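Local coordinates for protein endonuclease NucS (Thermococcus kodakarensis KOD1, PDB 5GKE) that binds double-stranded DNA as a mismatch restriction endonuclease and probably also cleaves the single-stranded ends of branched DNA, at residues A[62-67]-A[82-87]; A[54-59]-A[105-110]. The protein carries 1 engineered substitution. One frame throughout, in Å; residues are numbered along the deposited sequence.

Interaction 1: residues A[62-67]-A[82-87]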
ATOM      1  N   GLY A  62       5.065 -13.973 -10.635  1.00 29.50           N
ATOM      2  CA  GLY A  62       3.892 -14.493  -9.968  1.00 30.06           C
ATOM      3  C   GLY A  62       2.908 -13.435  -9.524  1.00 27.95           C
ATOM      4  O   GLY A  62       1.800 -13.764  -9.104  1.00 32.51           O
ATOM      5  N   SER A  63       3.309 -12.167  -9.597  1.00 28.41           N
ATOM      6  CA  SER A  63       2.393 -11.070  -9.288  1.00 28.31           C
ATOM      7  C   SER A  63       1.195 -11.149 -10.222  1.00 35.11           C
ATOM      8  O   SER A  63       1.330 -11.402 -11.426  1.00 22.61           O
ATOM      9  CB  SER A  63       3.087  -9.721  -9.411  1.00 28.87           C
ATOM     10  OG  SER A  63       4.291  -9.723  -8.672  1.00 34.93           O
ATOM     11  N   PHE A  64       0.024 -10.974  -9.632  1.00 27.71           N
ATOM     12  CA  PHE A  64      -1.236 -11.234 -10.287  1.00 25.40           C
ATOM     13  C   PHE A  64      -2.102 -10.044  -9.947  1.00 36.06           C
ATOM     14  O   PHE A  64      -2.342  -9.806  -8.766  1.00 34.28           O
ATOM     15  CB  PHE A  64      -1.857 -12.544  -9.772  1.00 32.93           C
ATOM     16  CG  PHE A  64      -2.961 -13.081 -10.639  1.00 39.20           C
ATOM     17  CD1 PHE A  64      -2.898 -14.361 -11.140  1.00 44.24           C
ATOM     18  CD2 PHE A  64      -4.043 -12.298 -10.976  1.00 40.16           C
ATOM     19  CE1 PHE A  64      -3.901 -14.847 -11.952  1.00 60.76           C
ATOM     20  CE2 PHE A  64      -5.046 -12.783 -11.791  1.00 40.52           C
ATOM     21  CZ  PHE A  64      -4.978 -14.050 -12.281  1.00 26.06           C
ATOM     22  N   LEU A  65      -2.553  -9.291 -10.955  1.00 31.64           N
ATOM     23  CA  LEU A  65      -3.363  -8.088 -10.716  1.00 26.21           C
ATOM     24  C   LEU A  65      -4.658  -8.095 -11.505  1.00 27.28           C
ATOM     25  O   LEU A  65      -4.656  -8.324 -12.712  1.00 39.69           O
ATOM     26  CB  LEU A  65      -2.586  -6.823 -11.077  1.00 27.08           C
ATOM     27  CG  LEU A  65      -1.137  -6.714 -10.616  1.00 28.07           C
ATOM     28  CD1 LEU A  65      -0.526  -5.452 -11.164  1.00 25.47           C
ATOM     29  CD2 LEU A  65      -1.062  -6.714  -9.114  1.00 31.10           C
ATOM     30  N   ILE A  66      -5.765  -7.847 -10.821  1.00 24.40           N
ATOM     31  CA  ILE A  66      -7.036  -7.574 -11.489  1.00 25.60           C
ATOM     32  C   ILE A  66      -7.436  -6.100 -11.274  1.00 29.88           C
ATOM     33  O   ILE A  66      -7.597  -5.641 -10.134  1.00 32.57           O
ATOM     34  CB  ILE A  66      -8.168  -8.491 -10.979  1.00 33.18           C
ATOM     35  CG1 ILE A  66      -7.864  -9.965 -11.270  1.00 31.82           C
ATOM     36  CG2 ILE A  66      -9.494  -8.097 -11.616  1.00 21.75           C
ATOM     37  CD1 ILE A  66      -7.191 -10.680 -10.162  1.00 30.04           C
ATOM     38  N   HIS A  67      -7.594  -5.355 -12.363  1.00 27.26           N
ATOM     39  CA  HIS A  67      -7.911  -3.930 -12.259  1.00 22.92           C
ATOM     40  C   HIS A  67      -9.269  -3.613 -12.834  1.00 34.38           C
ATOM     41  O   HIS A  67      -9.594  -4.031 -13.948  1.00 33.10           O
ATOM     42  CB  HIS A  67      -6.873  -3.073 -12.969  1.00 22.36           C
ATOM     43  CG  HIS A  67      -5.671  -2.744 -12.143  1.00 24.57           C
ATOM     44  ND1 HIS A  67      -5.674  -1.742 -11.191  1.00 23.54           N
ATOM     45  CD2 HIS A  67      -4.420  -3.254 -12.148  1.00 28.74           C
ATOM     46  CE1 HIS A  67      -4.479  -1.667 -10.638  1.00 28.76           C
ATOM     47  NE2 HIS A  67      -3.693  -2.571 -11.199  1.00 28.63           N
ATOM     48  N   SER A  82       3.184 -16.288  -6.082  1.00 34.71           N
ATOM     49  CA  SER A  82       2.073 -17.116  -6.501  1.00 37.24           C
ATOM     50  C   SER A  82       2.419 -17.935  -7.734  1.00 31.52           C
ATOM     51  O   SER A  82       3.213 -17.500  -8.565  1.00 37.82           O
ATOM     52  CB  SER A  82       0.867 -16.256  -6.777  1.00 39.38           C
ATOM     53  OG  SER A  82       0.636 -15.488  -5.626  1.00 62.90           O
ATOM     54  N   ARG A  83       1.863 -19.143  -7.810  1.00 33.21           N
ATOM     55  CA  ARG A  83       1.972 -19.995  -8.990  1.00 42.73           C
ATOM     56  C   ARG A  83       0.637 -19.935  -9.668  1.00 46.27           C
ATOM     57  O   ARG A  83      -0.381 -20.139  -9.020  1.00 34.19           O
ATOM     58  CB  ARG A  83       2.294 -21.453  -8.656  1.00 44.54           C
ATOM     59  CG  ARG A  83       3.653 -21.757  -8.063  1.00 61.29           C
ATOM     60  CD  ARG A  83       3.822 -23.287  -7.917  1.00 76.62           C
ATOM     61  NE  ARG A  83       5.084 -23.674  -7.282  1.00 85.60           N
ATOM     62  CZ  ARG A  83       6.250 -23.772  -7.922  1.00 87.88           C
ATOM     63  NH1 ARG A  83       6.329 -23.504  -9.222  1.00 87.16           N
ATOM     64  NH2 ARG A  83       7.344 -24.130  -7.261  1.00 67.93           N
ATOM     65  N   VAL A  84       0.630 -19.677 -10.966  1.00 37.76           N
ATOM     66  CA  VAL A  84      -0.629 -19.534 -11.662  1.00 34.59           C
ATOM     67  C   VAL A  84      -0.761 -20.634 -12.699  1.00 38.34           C
ATOM     68  O   VAL A  84       0.230 -21.193 -13.175  1.00 38.81           O
ATOM     69  CB  VAL A  84      -0.743 -18.149 -12.326  1.00 36.92           C
ATOM     70  CG1 VAL A  84       0.143 -18.084 -13.527  1.00 50.31           C
ATOM     71  CG2 VAL A  84      -2.169 -17.856 -12.718  1.00 37.36           C
ATOM     72  N   ARG A  85      -1.997 -20.980 -13.008  1.00 35.90           N
ATOM     73  CA  ARG A  85      -2.266 -21.942 -14.052  1.00 31.90           C
ATOM     74  C   ARG A  85      -3.660 -21.662 -14.597  1.00 34.75           C
ATOM     75  O   ARG A  85      -4.482 -21.029 -13.929  1.00 36.39           O
ATOM     76  CB  ARG A  85      -2.152 -23.368 -13.527  1.00 35.06           C
ATOM     77  CG  ARG A  85      -3.263 -23.760 -12.576  1.00 38.76           C
ATOM     78  CD  ARG A  85      -3.126 -25.200 -12.098  1.00 56.54           C
ATOM     79  NE  ARG A  85      -4.161 -25.516 -11.114  1.00 69.54           N
ATOM     80  CZ  ARG A  85      -4.063 -25.239  -9.816  1.00 62.07           C
ATOM     81  NH1 ARG A  85      -5.055 -25.541  -8.991  1.00 64.20           N
ATOM     82  NH2 ARG A  85      -2.972 -24.650  -9.344  1.00 65.10           N
ATOM     83  N   LEU A  86      -3.906 -22.093 -15.827  1.00 38.70           N
ATOM     84  CA  LEU A  86      -5.214 -21.967 -16.450  1.00 30.92           C
ATOM     85  C   LEU A  86      -5.915 -23.305 -16.427  1.00 37.65           C
ATOM     86  O   LEU A  86      -5.395 -24.286 -16.952  1.00 47.84           O
ATOM     87  CB  LEU A  86      -5.079 -21.456 -17.888  1.00 26.23           C
ATOM     88  CG  LEU A  86      -6.330 -21.402 -18.769  1.00 39.07           C
ATOM     89  CD1 LEU A  86      -7.444 -20.603 -18.150  1.00 33.51           C
ATOM     90  CD2 LEU A  86      -5.972 -20.861 -20.168  1.00 36.62           C
ATOM     91  N   GLU A  87      -7.094 -23.348 -15.820  1.00 36.27           N
ATOM     92  CA  GLU A  87      -7.852 -24.583 -15.754  1.00 34.67           C
ATOM     93  C   GLU A  87      -9.047 -24.477 -16.654  1.00 40.13           C
ATOM     94  O   GLU A  87      -9.720 -23.443 -16.694  1.00 45.89           O
ATOM     95  CB  GLU A  87      -8.298 -24.899 -14.323  1.00 34.55           C
ATOM     96  CG  GLU A  87      -7.144 -25.330 -13.439  1.00 59.21           C
ATOM     97  CD  GLU A  87      -7.568 -25.702 -12.037  1.00 59.11           C
ATOM     98  OE1 GLU A  87      -8.734 -25.438 -11.666  1.00 58.89           O
ATOM     99  OE2 GLU A  87      -6.726 -26.267 -11.306  1.00 69.49           O
TER
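Phe64 and Val84 make the side-chain contact between residues 62-67 and 82-87. The two side chains cross at about a right angle. The ring offers its edge, and Val84 CG2 lies in the ring plane, 3.6 Å from Phe64 CE1. The next ring atom, Phe64 CD1, is 3.9 Å from the same methyl. Phe64 CG is anti to the backbone N (chi1 -164°), which carries the ring out toward the second segment. Val84 CG2 is also anti to its own N and is the methyl that does the touching. At the start of both segments the backbones come close. Gly62 CA gives a CA-H...O contact to Ser82 O at 3.4 Å, with an angle at the hydrogen of 123°. Gly62 has phi 98°, where a side chain would press on the preceding carbonyl. Ser82 CB lies 3.5 Å from Gly62 O, while its OG is hydrogen-bonded to Pro79 O. Within 82-87, Arg85 makes a side-on salt bridge to Glu87, whose OE1 also pairs with Arg89. Arg85 NE and NH1 both reach Glu87 OE2, from the same face of the carboxylate, and NE is the nearer at 2.7 Å. The Phe64-Val84 and Gly62-Ser82 contacts are largely buried in the PH-like domain, though Val84 is partly exposed. Phe64 also packs on strands 52-58 and 103-109, Val84 on Leu25 of helix 14-27, and Ser82 on Ser96 of strand 92-98.

Interaction 2: residues A[54-59]-A[105-110]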
ATOM      1  N   ARG A  54     -12.592  -6.363 -16.746  1.00 35.24           N
ATOM      2  CA  ARG A  54     -11.383  -5.942 -16.061  1.00 29.03           C
ATOM      3  C   ARG A  54     -10.143  -6.214 -16.896  1.00 25.15           C
ATOM      4  O   ARG A  54     -10.151  -7.028 -17.817  1.00 25.28           O
ATOM      5  CB  ARG A  54     -11.249  -6.650 -14.693  1.00 31.75           C
ATOM      6  CG  ARG A  54     -12.265  -6.209 -13.660  1.00 25.60           C
ATOM      7  CD  ARG A  54     -13.327  -7.272 -13.433  1.00 28.72           C
ATOM      8  NE  ARG A  54     -14.533  -6.713 -12.828  1.00 26.86           N
ATOM      9  CZ  ARG A  54     -15.519  -7.434 -12.299  1.00 35.41           C
ATOM     10  NH1 ARG A  54     -15.425  -8.757 -12.273  1.00 24.29           N
ATOM     11  NH2 ARG A  54     -16.591  -6.832 -11.777  1.00 26.34           N
ATOM     12  N   VAL A  55      -9.081  -5.500 -16.555  1.00 24.12           N
ATOM     13  CA  VAL A  55      -7.752  -5.797 -17.027  1.00 28.26           C
ATOM     14  C   VAL A  55      -7.075  -6.721 -16.031  1.00 30.01           C
ATOM     15  O   VAL A  55      -7.046  -6.432 -14.836  1.00 28.29           O
ATOM     16  CB  VAL A  55      -6.909  -4.540 -17.172  1.00 23.82           C
ATOM     17  CG1 VAL A  55      -5.513  -4.922 -17.597  1.00 19.96           C
ATOM     18  CG2 VAL A  55      -7.571  -3.569 -18.156  1.00 28.47           C
ATOM     19  N   ILE A  56      -6.523  -7.816 -16.537  1.00 34.60           N
ATOM     20  CA  ILE A  56      -5.867  -8.824 -15.722  1.00 28.37           C
ATOM     21  C   ILE A  56      -4.404  -8.913 -16.118  1.00 25.37           C
ATOM     22  O   ILE A  56      -4.084  -8.999 -17.298  1.00 40.62           O
ATOM     23  CB  ILE A  56      -6.548 -10.189 -15.890  1.00 31.40           C
ATOM     24  CG1 ILE A  56      -7.979 -10.117 -15.345  1.00 28.27           C
ATOM     25  CG2 ILE A  56      -5.746 -11.281 -15.201  1.00 27.22           C
ATOM     26  CD1 ILE A  56      -8.924 -11.158 -15.922  1.00 37.84           C
ATOM     27  N   ILE A  57      -3.511  -8.850 -15.144  1.00 25.93           N
ATOM     28  CA  ILE A  57      -2.087  -8.920 -15.443  1.00 24.10           C
ATOM     29  C   ILE A  57      -1.413 -10.003 -14.630  1.00 30.53           C
ATOM     30  O   ILE A  57      -1.624 -10.102 -13.420  1.00 37.86           O
ATOM     31  CB  ILE A  57      -1.385  -7.586 -15.180  1.00 24.06           C
ATOM     32  CG1 ILE A  57      -1.857  -6.538 -16.191  1.00 35.20           C
ATOM     33  CG2 ILE A  57       0.134  -7.740 -15.250  1.00 17.93           C
ATOM     34  CD1 ILE A  57      -1.266  -5.188 -15.947  1.00 35.07           C
ATOM     35  N   VAL A  58      -0.626 -10.833 -15.305  1.00 26.29           N
ATOM     36  CA  VAL A  58       0.225 -11.789 -14.619  1.00 26.89           C
ATOM     37  C   VAL A  58       1.672 -11.532 -14.992  1.00 21.02           C
ATOM     38  O   VAL A  58       2.046 -11.610 -16.155  1.00 33.81           O
ATOM     39  CB  VAL A  58      -0.163 -13.240 -14.946  1.00 31.34           C
ATOM     40  CG1 VAL A  58       0.678 -14.220 -14.119  1.00 22.61           C
ATOM     41  CG2 VAL A  58      -1.640 -13.442 -14.679  1.00 21.40           C
ATOM     42  N   LYS A  59       2.465 -11.178 -13.993  1.00 24.34           N
ATOM     43  CA  LYS A  59       3.883 -10.963 -14.153  1.00 27.10           C
ATOM     44  C   LYS A  59       4.660 -12.273 -13.988  1.00 34.42           C
ATOM     45  O   LYS A  59       4.222 -13.169 -13.271  1.00 36.57           O
ATOM     46  CB  LYS A  59       4.370  -9.937 -13.130  1.00 26.46           C
ATOM     47  CG  LYS A  59       3.602  -8.646 -13.115  1.00 27.10           C
ATOM     48  CD  LYS A  59       4.373  -7.581 -12.369  1.00 22.12           C
ATOM     49  CE  LYS A  59       3.646  -6.258 -12.375  1.00 22.83           C
ATOM     50  NZ  LYS A  59       4.484  -5.209 -11.748  1.00 25.93           N
ATOM     51  N   LEU A 105      -6.614 -17.406  -5.579  1.00 40.23           N
ATOM     52  CA  LEU A 105      -7.319 -16.364  -6.305  1.00 34.93           C
ATOM     53  C   LEU A 105      -7.943 -16.944  -7.574  1.00 35.26           C
ATOM     54  O   LEU A 105      -7.246 -17.286  -8.483  1.00 32.13           O
ATOM     55  CB  LEU A 105      -6.345 -15.227  -6.652  1.00 31.97           C
ATOM     56  CG  LEU A 105      -6.926 -14.005  -7.354  1.00 31.12           C
ATOM     57  CD1 LEU A 105      -8.102 -13.485  -6.551  1.00 36.25           C
ATOM     58  CD2 LEU A 105      -5.875 -12.923  -7.518  1.00 32.12           C
ATOM     59  N   GLU A 106      -9.252 -17.049  -7.677  1.00 38.51           N
ATOM     60  CA  GLU A 106      -9.786 -17.653  -8.896  1.00 30.87           C
ATOM     61  C   GLU A 106     -10.398 -16.622  -9.825  1.00 38.66           C
ATOM     62  O   GLU A 106     -11.292 -15.862  -9.421  1.00 34.35           O
ATOM     63  CB  GLU A 106     -10.824 -18.721  -8.559  1.00 34.05           C
ATOM     64  CG  GLU A 106     -10.224 -20.032  -8.125  1.00 34.81           C
ATOM     65  CD  GLU A 106     -11.265 -21.108  -7.930  1.00 40.43           C
ATOM     66  OE1 GLU A 106     -12.433 -20.761  -7.648  1.00 78.09           O
ATOM     67  OE2 GLU A 106     -10.917 -22.300  -8.060  1.00 56.22           O
ATOM     68  N   VAL A 107      -9.928 -16.589 -11.071  1.00 34.47           N
ATOM     69  CA  VAL A 107     -10.550 -15.693 -12.042  1.00 33.00           C
ATOM     70  C   VAL A 107     -11.241 -16.480 -13.140  1.00 34.60           C
ATOM     71  O   VAL A 107     -10.589 -17.056 -14.018  1.00 35.41           O
ATOM     72  CB  VAL A 107      -9.542 -14.728 -12.681  1.00 37.50           C
ATOM     73  CG1 VAL A 107     -10.258 -13.788 -13.635  1.00 28.14           C
ATOM     74  CG2 VAL A 107      -8.820 -13.943 -11.621  1.00 31.86           C
ATOM     75  N   GLU A 108     -12.570 -16.471 -13.093  1.00 33.54           N
ATOM     76  CA  GLU A 108     -13.385 -17.143 -14.085  1.00 32.00           C
ATOM     77  C   GLU A 108     -13.511 -16.270 -15.323  1.00 36.36           C
ATOM     78  O   GLU A 108     -14.091 -15.189 -15.265  1.00 41.82           O
ATOM     79  CB  GLU A 108     -14.768 -17.446 -13.517  1.00 27.80           C
ATOM     80  CG  GLU A 108     -15.620 -18.320 -14.433  1.00 50.14           C
ATOM     81  CD  GLU A 108     -17.074 -18.431 -13.986  1.00 66.83           C
ATOM     82  OE1 GLU A 108     -17.373 -18.122 -12.807  1.00 70.78           O
ATOM     83  OE2 GLU A 108     -17.916 -18.827 -14.823  1.00 68.78           O
ATOM     84  N   LEU A 109     -13.014 -16.742 -16.458  1.00 38.85           N
ATOM     85  CA  LEU A 109     -13.067 -15.922 -17.658  1.00 36.19           C
ATOM     86  C   LEU A 109     -14.336 -16.251 -18.423  1.00 42.25           C
ATOM     87  O   LEU A 109     -14.436 -17.305 -19.040  1.00 41.02           O
ATOM     88  CB  LEU A 109     -11.837 -16.176 -18.515  1.00 35.75           C
ATOM     89  CG  LEU A 109     -10.517 -15.941 -17.789  1.00 31.65           C
ATOM     90  CD1 LEU A 109      -9.346 -16.449 -18.614  1.00 24.02           C
ATOM     91  CD2 LEU A 109     -10.355 -14.464 -17.508  1.00 33.41           C
ATOM     92  N   GLU A 110     -15.303 -15.345 -18.386  1.00 41.38           N
ATOM     93  CA  GLU A 110     -16.576 -15.584 -19.049  1.00 41.60           C
ATOM     94  C   GLU A 110     -16.510 -15.249 -20.532  1.00 41.17           C
ATOM     95  O   GLU A 110     -17.054 -15.974 -21.353  1.00 52.15           O
ATOM     96  CB  GLU A 110     -17.679 -14.780 -18.378  1.00 47.03           C
ATOM     97  CG  GLU A 110     -17.885 -15.170 -16.940  1.00 49.23           C
ATOM     98  CD  GLU A 110     -18.926 -14.323 -16.256  1.00 54.90           C
ATOM     99  OE1 GLU A 110     -18.844 -13.076 -16.365  1.00 42.90           O
ATOM    100  OE2 GLU A 110     -19.828 -14.916 -15.618  1.00 59.41           O
TER
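Ile56 CD1 carries the whole contact between residues 54-59 and 105-110. It meets Val107 CG1 at 3.7 Å, tip to tip, and Leu109 CD2 at 3.9 Å, at a slant. In Ile56, CG1 is anti to the carbonyl carbon (chi1 -65°), and chi2 of 157° leaves CD1 nearly anti to CA, at the far end of the side chain, where it meets the other strand. Val107 holds CG1 anti to its backbone N, and this branch faces the isoleucine. Leu109 starts off to one side of the facing strand. Its chi2 of 170° extends CD1, and the other branch, CD2, turns to the isoleucine methyl. The backbones stay well apart, with the CA atoms of Ile56 and Val107 9.1 Å from each other. The contact is thus purely apolar, made by buried side chains projecting between two strands that are not paired with each other. Strand 30-42 pairs with both of them, so the sheet curls to bring them face to face, as expected for the barrel-like core of a PH-like domain. Leu94 of strand 92-98 packs on all three residues, and Phe64 of strand 64-67 packs on Ile56.

Overall arrangement
Both interactions lie in the N-terminal PH-like domain, their centres about 7 Å apart, and they belong to one curled antiparallel sheet. Strands 64-67 and 52-58 are neighbours in it: Leu65 O probably accepts a hydrogen bond from Ile57 N, and His67 N probably gives one to Val55 O. Inside, Ile66 CD1 packs on Leu105 CD2, which continues the apolar interior from one contact to the other. Interaction 2 is wholly buried and aliphatic. Interaction 1 runs from buried Phe64 to partly exposed Val84 and a surface salt bridge within 82-87, and its backbones come close where Gly62 and Ser82 lie in loop. Both also touch the second subunit, through residues such as His67 and Lys59.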